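Putative 4-amino-4-deoxychorismate lyase (PDB 2ZGI) binds pyridoxal 5'-phosphate and is probably a lyase of the class-IV aminotransferase family, putatively acting on 4-amino-4-deoxychorismate. Local coordinates at residues Tyr97-Val111 with Leu215-Pro228. Sequence-based numbering, arbitrary orientation.
With PLP (pyridoxal-5'-phosphate), chain P.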
loop_
_atom_site.group_PDB
_atom_site.type_symbol
_atom_site.label_atom_id
_atom_site.label_comp_id
_atom_site.label_asym_id
_atom_site.label_seq_id
_atom_site.Cartn_x
_atom_site.Cartn_y
_atom_site.Cartn_z
ATOM N N TYR D 97 27.814 27.457 -10.184
ATOM C CA TYR D 97 27.091 26.342 -10.797
ATOM C C TYR D 97 28.063 25.581 -11.679
ATOM O O TYR D 97 28.877 26.187 -12.383
ATOM C CB TYR D 97 25.907 26.894 -11.624
ATOM C CG TYR D 97 25.136 25.869 -12.458
ATOM C CD1 TYR D 97 24.003 25.246 -11.958
ATOM C CD2 TYR D 97 25.537 25.552 -13.760
ATOM C CE1 TYR D 97 23.290 24.308 -12.717
ATOM C CE2 TYR D 97 24.838 24.621 -14.528
ATOM C CZ TYR D 97 23.712 24.016 -14.009
ATOM O OH TYR D 97 23.026 23.096 -14.776
ATOM N N ALA D 98 28.012 24.257 -11.629
ATOM C CA ALA D 98 28.770 23.458 -12.585
ATOM C C ALA D 98 27.806 22.564 -13.382
ATOM O O ALA D 98 27.007 21.820 -12.793
ATOM C CB ALA D 98 29.845 22.624 -11.880
ATOM N N PRO D 99 27.873 22.652 -14.719
ATOM C CA PRO D 99 27.010 21.892 -15.611
ATOM C C PRO D 99 27.325 20.407 -15.610
ATOM O O PRO D 99 28.443 19.987 -15.299
ATOM C CB PRO D 99 27.368 22.452 -17.000
ATOM C CG PRO D 99 28.768 22.997 -16.839
ATOM C CD PRO D 99 28.704 23.610 -15.474
ATOM N N LEU D 100 26.332 19.638 -16.027
ATOM C CA LEU D 100 26.513 18.253 -16.351
ATOM C C LEU D 100 27.307 18.187 -17.636
ATOM O O LEU D 100 27.313 19.160 -18.415
ATOM C CB LEU D 100 25.142 17.587 -16.554
ATOM C CG LEU D 100 24.265 17.371 -15.313
ATOM C CD1 LEU D 100 22.850 16.954 -15.786
ATOM C CD2 LEU D 100 24.920 16.312 -14.370
ATOM N N PRO D 101 27.971 17.042 -17.893
ATOM C CA PRO D 101 28.582 16.878 -19.213
ATOM C C PRO D 101 27.571 17.056 -20.340
ATOM O O PRO D 101 26.431 16.528 -20.281
ATOM C CB PRO D 101 29.118 15.423 -19.186
ATOM C CG PRO D 101 29.339 15.150 -17.762
ATOM C CD PRO D 101 28.203 15.861 -17.037
ATOM N N LEU D 102 27.997 17.808 -21.355
ATOM C CA LEU D 102 27.211 18.057 -22.545
ATOM C C LEU D 102 26.676 16.773 -23.202
ATOM O O LEU D 102 25.552 16.763 -23.711
ATOM C CB LEU D 102 28.032 18.870 -23.549
ATOM C CG LEU D 102 27.293 19.453 -24.763
ATOM C CD1 LEU D 102 26.071 20.292 -24.326
ATOM C CD2 LEU D 102 28.268 20.259 -25.618
ATOM N N SER D 103 27.468 15.696 -23.171
ATOM C CA SER D 103 27.054 14.428 -23.776
ATOM C C SER D 103 25.770 13.876 -23.171
ATOM O O SER D 103 25.005 13.205 -23.856
ATOM C CB SER D 103 28.170 13.386 -23.690
ATOM O OG SER D 103 28.330 12.946 -22.355
ATOM N N LEU D 104 25.526 14.162 -21.893
ATOM C CA LEU D 104 24.302 13.709 -21.227
ATOM C C LEU D 104 23.021 14.192 -21.884
ATOM O O LEU D 104 21.982 13.518 -21.828
ATOM C CB LEU D 104 24.288 14.133 -19.757
ATOM C CG LEU D 104 25.158 13.334 -18.783
ATOM C CD1 LEU D 104 24.599 13.429 -17.366
ATOM C CD2 LEU D 104 25.298 11.869 -19.214
ATOM N N TYR D 105 23.089 15.376 -22.483
ATOM C CA TYR D 105 21.927 15.956 -23.150
ATOM C C TYR D 105 21.708 15.319 -24.521
ATOM O O TYR D 105 20.609 15.394 -25.062
ATOM C CB TYR D 105 22.063 17.479 -23.247
ATOM C CG TYR D 105 22.014 18.135 -21.885
ATOM C CD1 TYR D 105 20.800 18.561 -21.354
ATOM C CD2 TYR D 105 23.167 18.289 -21.113
ATOM C CE1 TYR D 105 20.729 19.147 -20.085
ATOM C CE2 TYR D 105 23.106 18.872 -19.830
ATOM C CZ TYR D 105 21.864 19.303 -19.330
ATOM O OH TYR D 105 21.748 19.888 -18.075
ATOM N N ARG D 106 22.765 14.700 -25.052
ATOM C CA ARG D 106 22.719 14.003 -26.338
ATOM C C ARG D 106 22.376 12.538 -26.154
ATOM O O ARG D 106 21.490 12.011 -26.829
ATOM C CB ARG D 106 24.073 14.086 -27.036
ATOM C CG ARG D 106 24.361 15.378 -27.797
ATOM C CD ARG D 106 25.690 15.229 -28.566
ATOM N NE ARG D 106 25.780 13.915 -29.213
ATOM C CZ ARG D 106 26.520 12.895 -28.777
ATOM N NH1 ARG D 106 27.275 13.017 -27.689
ATOM N NH2 ARG D 106 26.506 11.742 -29.438
ATOM N N GLU D 107 23.080 11.900 -25.224
ATOM C CA GLU D 107 22.978 10.458 -24.956
ATOM C C GLU D 107 21.994 10.054 -23.834
ATOM O O GLU D 107 21.626 8.875 -23.701
ATOM C CB GLU D 107 24.383 9.908 -24.682
ATOM C CG GLU D 107 25.359 10.293 -25.800
ATOM C CD GLU D 107 26.838 10.132 -25.435
ATOM O OE1 GLU D 107 27.156 9.644 -24.322
ATOM O OE2 GLU D 107 27.695 10.495 -26.282
ATOM N N GLY D 108 21.564 11.027 -23.036
ATOM C CA GLY D 108 20.554 10.779 -22.023
ATOM C C GLY D 108 21.063 10.154 -20.735
ATOM O O GLY D 108 22.185 9.636 -20.662
ATOM N N VAL D 109 20.212 10.197 -19.719
ATOM C CA VAL D 109 20.498 9.614 -18.418
ATOM C C VAL D 109 19.557 8.424 -18.129
ATOM O O VAL D 109 18.551 8.241 -18.821
ATOM C CB VAL D 109 20.340 10.662 -17.283
ATOM C CG1 VAL D 109 21.293 11.867 -17.504
ATOM C CG2 VAL D 109 18.887 11.135 -17.170
ATOM N N ARG D 110 19.918 7.641 -17.113
ATOM C CA ARG D 110 19.092 6.560 -16.553
ATOM C C ARG D 110 18.232 7.089 -15.400
ATOM O O ARG D 110 18.714 7.913 -14.605
ATOM C CB ARG D 110 19.980 5.428 -16.018
ATOM C CG ARG D 110 20.849 4.717 -17.090
ATOM C CD ARG D 110 21.516 3.444 -16.536
ATOM N NE ARG D 110 22.846 3.671 -15.944
ATOM C CZ ARG D 110 23.466 2.833 -15.095
ATOM N NH1 ARG D 110 22.888 1.701 -14.701
ATOM N NH2 ARG D 110 24.671 3.137 -14.621
ATOM N N VAL D 111 16.974 6.635 -15.321
ATOM C CA VAL D 111 16.181 6.807 -14.100
ATOM C C VAL D 111 15.945 5.479 -13.397
ATOM O O VAL D 111 16.047 4.407 -13.999
ATOM C CB VAL D 111 14.801 7.512 -14.296
ATOM C CG1 VAL D 111 14.974 8.852 -14.969
ATOM C CG2 VAL D 111 13.776 6.616 -15.060
ATOM N N LEU D 215 13.360 14.851 -18.137
ATOM C CA LEU D 215 13.425 15.462 -16.818
ATOM C C LEU D 215 13.663 16.958 -16.944
ATOM O O LEU D 215 14.591 17.381 -17.628
ATOM C CB LEU D 215 14.566 14.830 -16.006
ATOM C CG LEU D 215 14.505 13.314 -15.750
ATOM C CD1 LEU D 215 15.797 12.867 -15.069
ATOM C CD2 LEU D 215 13.267 12.938 -14.900
ATOM N N ALA D 216 12.820 17.749 -16.295
ATOM C CA ALA D 216 12.956 19.195 -16.317
ATOM C C ALA D 216 13.228 19.689 -14.900
ATOM O O ALA D 216 12.620 19.210 -13.966
ATOM C CB ALA D 216 11.685 19.817 -16.845
ATOM N N GLY D 217 14.129 20.660 -14.750
ATOM C CA GLY D 217 14.349 21.313 -13.459
ATOM C C GLY D 217 15.265 22.533 -13.587
ATOM O O GLY D 217 15.987 22.687 -14.576
ATOM N N SER D 218 15.235 23.394 -12.577
ATOM C CA SER D 218 16.018 24.641 -12.602
ATOM C C SER D 218 17.519 24.412 -12.635
ATOM O O SER D 218 18.252 25.246 -13.177
ATOM C CB SER D 218 15.679 25.495 -11.390
ATOM O OG SER D 218 14.366 25.989 -11.557
ATOM N N GLY D 219 17.950 23.278 -12.093
ATOM C CA GLY D 219 19.348 22.888 -12.061
ATOM C C GLY D 219 19.881 22.077 -13.233
ATOM O O GLY D 219 21.110 21.868 -13.321
ATOM N N VAL D 220 19.006 21.592 -14.116
ATOM C CA VAL D 220 19.461 20.790 -15.247
ATOM C C VAL D 220 18.984 21.273 -16.614
ATOM O O VAL D 220 19.511 20.836 -17.637
ATOM C CB VAL D 220 19.047 19.256 -15.100
ATOM C CG1 VAL D 220 19.869 18.582 -14.039
ATOM C CG2 VAL D 220 17.595 19.106 -14.800
ATOM N N GLY D 221 17.964 22.130 -16.650
ATOM C CA GLY D 221 17.279 22.404 -17.906
ATOM C C GLY D 221 16.321 21.283 -18.287
ATOM O O GLY D 221 15.431 20.923 -17.511
ATOM N N LEU D 222 16.498 20.732 -19.484
ATOM C CA LEU D 222 15.672 19.610 -19.952
ATOM C C LEU D 222 16.587 18.485 -20.384
ATOM O O LEU D 222 17.388 18.624 -21.338
ATOM C CB LEU D 222 14.763 20.036 -21.110
ATOM C CG LEU D 222 13.858 18.965 -21.734
ATOM C CD1 LEU D 222 12.849 18.366 -20.734
ATOM C CD2 LEU D 222 13.156 19.525 -22.968
ATOM N N LEU D 223 16.486 17.385 -19.657
ATOM C CA LEU D 223 17.408 16.289 -19.806
ATOM C C LEU D 223 16.628 15.059 -20.268
ATOM O O LEU D 223 15.620 14.687 -19.638
ATOM C CB LEU D 223 18.072 16.069 -18.452
ATOM C CG LEU D 223 19.323 15.259 -18.169
ATOM C CD1 LEU D 223 20.559 15.672 -18.967
ATOM C CD2 LEU D 223 19.575 15.441 -16.691
ATOM N N PRO D 224 17.070 14.430 -21.378
ATOM C CA PRO D 224 16.344 13.255 -21.820
ATOM C C PRO D 224 16.773 12.028 -21.037
ATOM O O PRO D 224 17.927 11.938 -20.614
ATOM C CB PRO D 224 16.766 13.115 -23.288
ATOM C CG PRO D 224 18.165 13.641 -23.335
ATOM C CD PRO D 224 18.233 14.720 -22.249
ATOM N N VAL D 225 15.832 11.103 -20.845
ATOM C CA VAL D 225 16.139 9.783 -20.344
ATOM C C VAL D 225 16.387 8.902 -21.579
ATOM O O VAL D 225 15.525 8.808 -22.465
ATOM C CB VAL D 225 14.995 9.212 -19.474
ATOM C CG1 VAL D 225 15.324 7.803 -19.008
ATOM C CG2 VAL D 225 14.699 10.125 -18.268
ATOM N N ARG D 226 17.565 8.280 -21.638
ATOM C CA ARG D 226 18.018 7.548 -22.833
ATOM C C ARG D 226 18.063 8.520 -24.016
ATOM O O ARG D 226 17.602 9.670 -23.884
ATOM C CB ARG D 226 17.129 6.318 -23.118
ATOM C CG ARG D 226 16.911 5.460 -21.890
ATOM C CD ARG D 226 16.565 4.017 -22.234
ATOM N NE ARG D 226 17.163 3.097 -21.261
ATOM C CZ ARG D 226 16.495 2.316 -20.411
ATOM N NH1 ARG D 226 15.164 2.289 -20.391
ATOM N NH2 ARG D 226 17.178 1.542 -19.582
ATOM N N PRO D 227 18.656 8.100 -25.154
ATOM C CA PRO D 227 18.720 9.042 -26.271
ATOM C C PRO D 227 17.364 9.646 -26.602
ATOM O O PRO D 227 16.368 8.923 -26.641
ATOM C CB PRO D 227 19.237 8.174 -27.420
ATOM C CG PRO D 227 20.185 7.235 -26.725
ATOM C CD PRO D 227 19.547 6.943 -25.373
ATOM N N PRO D 228 17.317 10.974 -26.814
ATOM C CA PRO D 228 16.041 11.599 -27.159
ATOM C C PRO D 228 15.634 11.322 -28.607
ATOM O O PRO D 228 16.491 11.009 -29.443
ATOM C CB PRO D 228 16.326 13.094 -26.986
ATOM C CG PRO D 228 17.796 13.230 -27.253
ATOM C CD PRO D 228 18.424 11.949 -26.763
HETATM N N1 PLP P . 10.594 17.944 -8.347
HETATM C C2 PLP P . 10.908 18.223 -7.066
HETATM C C2A PLP P . 10.554 17.235 -5.993
HETATM C C3 PLP P . 11.574 19.412 -6.748
HETATM O O3 PLP P . 11.871 19.652 -5.439
HETATM C C4 PLP P . 11.870 20.319 -7.773
HETATM C C4A PLP P . 12.544 21.651 -7.521
HETATM C C5 PLP P . 11.503 20.015 -9.082
HETATM C C6 PLP P . 10.858 18.804 -9.328
HETATM C C5A PLP P . 11.823 20.924 -10.250
HETATM O O4P PLP P . 11.159 22.189 -10.230
HETATM P P PLP P . 11.685 23.477 -11.022
HETATM O O1P PLP P . 11.615 23.162 -12.495
HETATM O O2P PLP P . 13.117 23.762 -10.626
HETATM O O3P PLP P . 10.702 24.479 -10.512
#
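Y97 OH donates to G219 O at 2.7 Å, in the turn that carries the cofactor phosphate; the donor stands 48° out of the carbonyl plane, so the bond does not follow a lone pair, although the oxygen lies in the plane of the ring. CG of Y97 lies anti to the backbone N (chi1 174°), which sends the ring toward the turn. Y105 OH donates to V220 O; the 2.5 Å separation is shorter than usual and its exact length is doubtful, but the pairing is supported by V220 O sitting at the ring edge, in its plane, as L222 O does too. One face of the Y105 ring takes L223 CD1, a CH-pi contact 3.7 Å from the centroid and 14° off the normal. The other L223 branch, CD2, meets L100 CD1 (3.7 Å) and V109 CG1, so L223 packs at once against L100 ahead of helix 103-107, Y105 in it and V109 after it.

G108, with positive phi, ends that helix and leads into a single bridge in which V109 bonds the two neighbours of V225, the parallel pattern. V109 N donates to P224 O in the carbonyl plane (3.0 Å), and R226 N returns a bond to V109 O. Beyond it, V111 CG1 crosses V225 CG2 at 3.5 Å.

Between the strands, V220 and G221 both face G217 in a classic beta bulge, G217 O accepting from both their amides. S218 N and OG bond PLP O2P, the latter at 2.7 Å. Because both tyrosines grip backbone oxygens just after S218, their bonds would be expected to restrict movement of the turn whose S218 binds the phosphate.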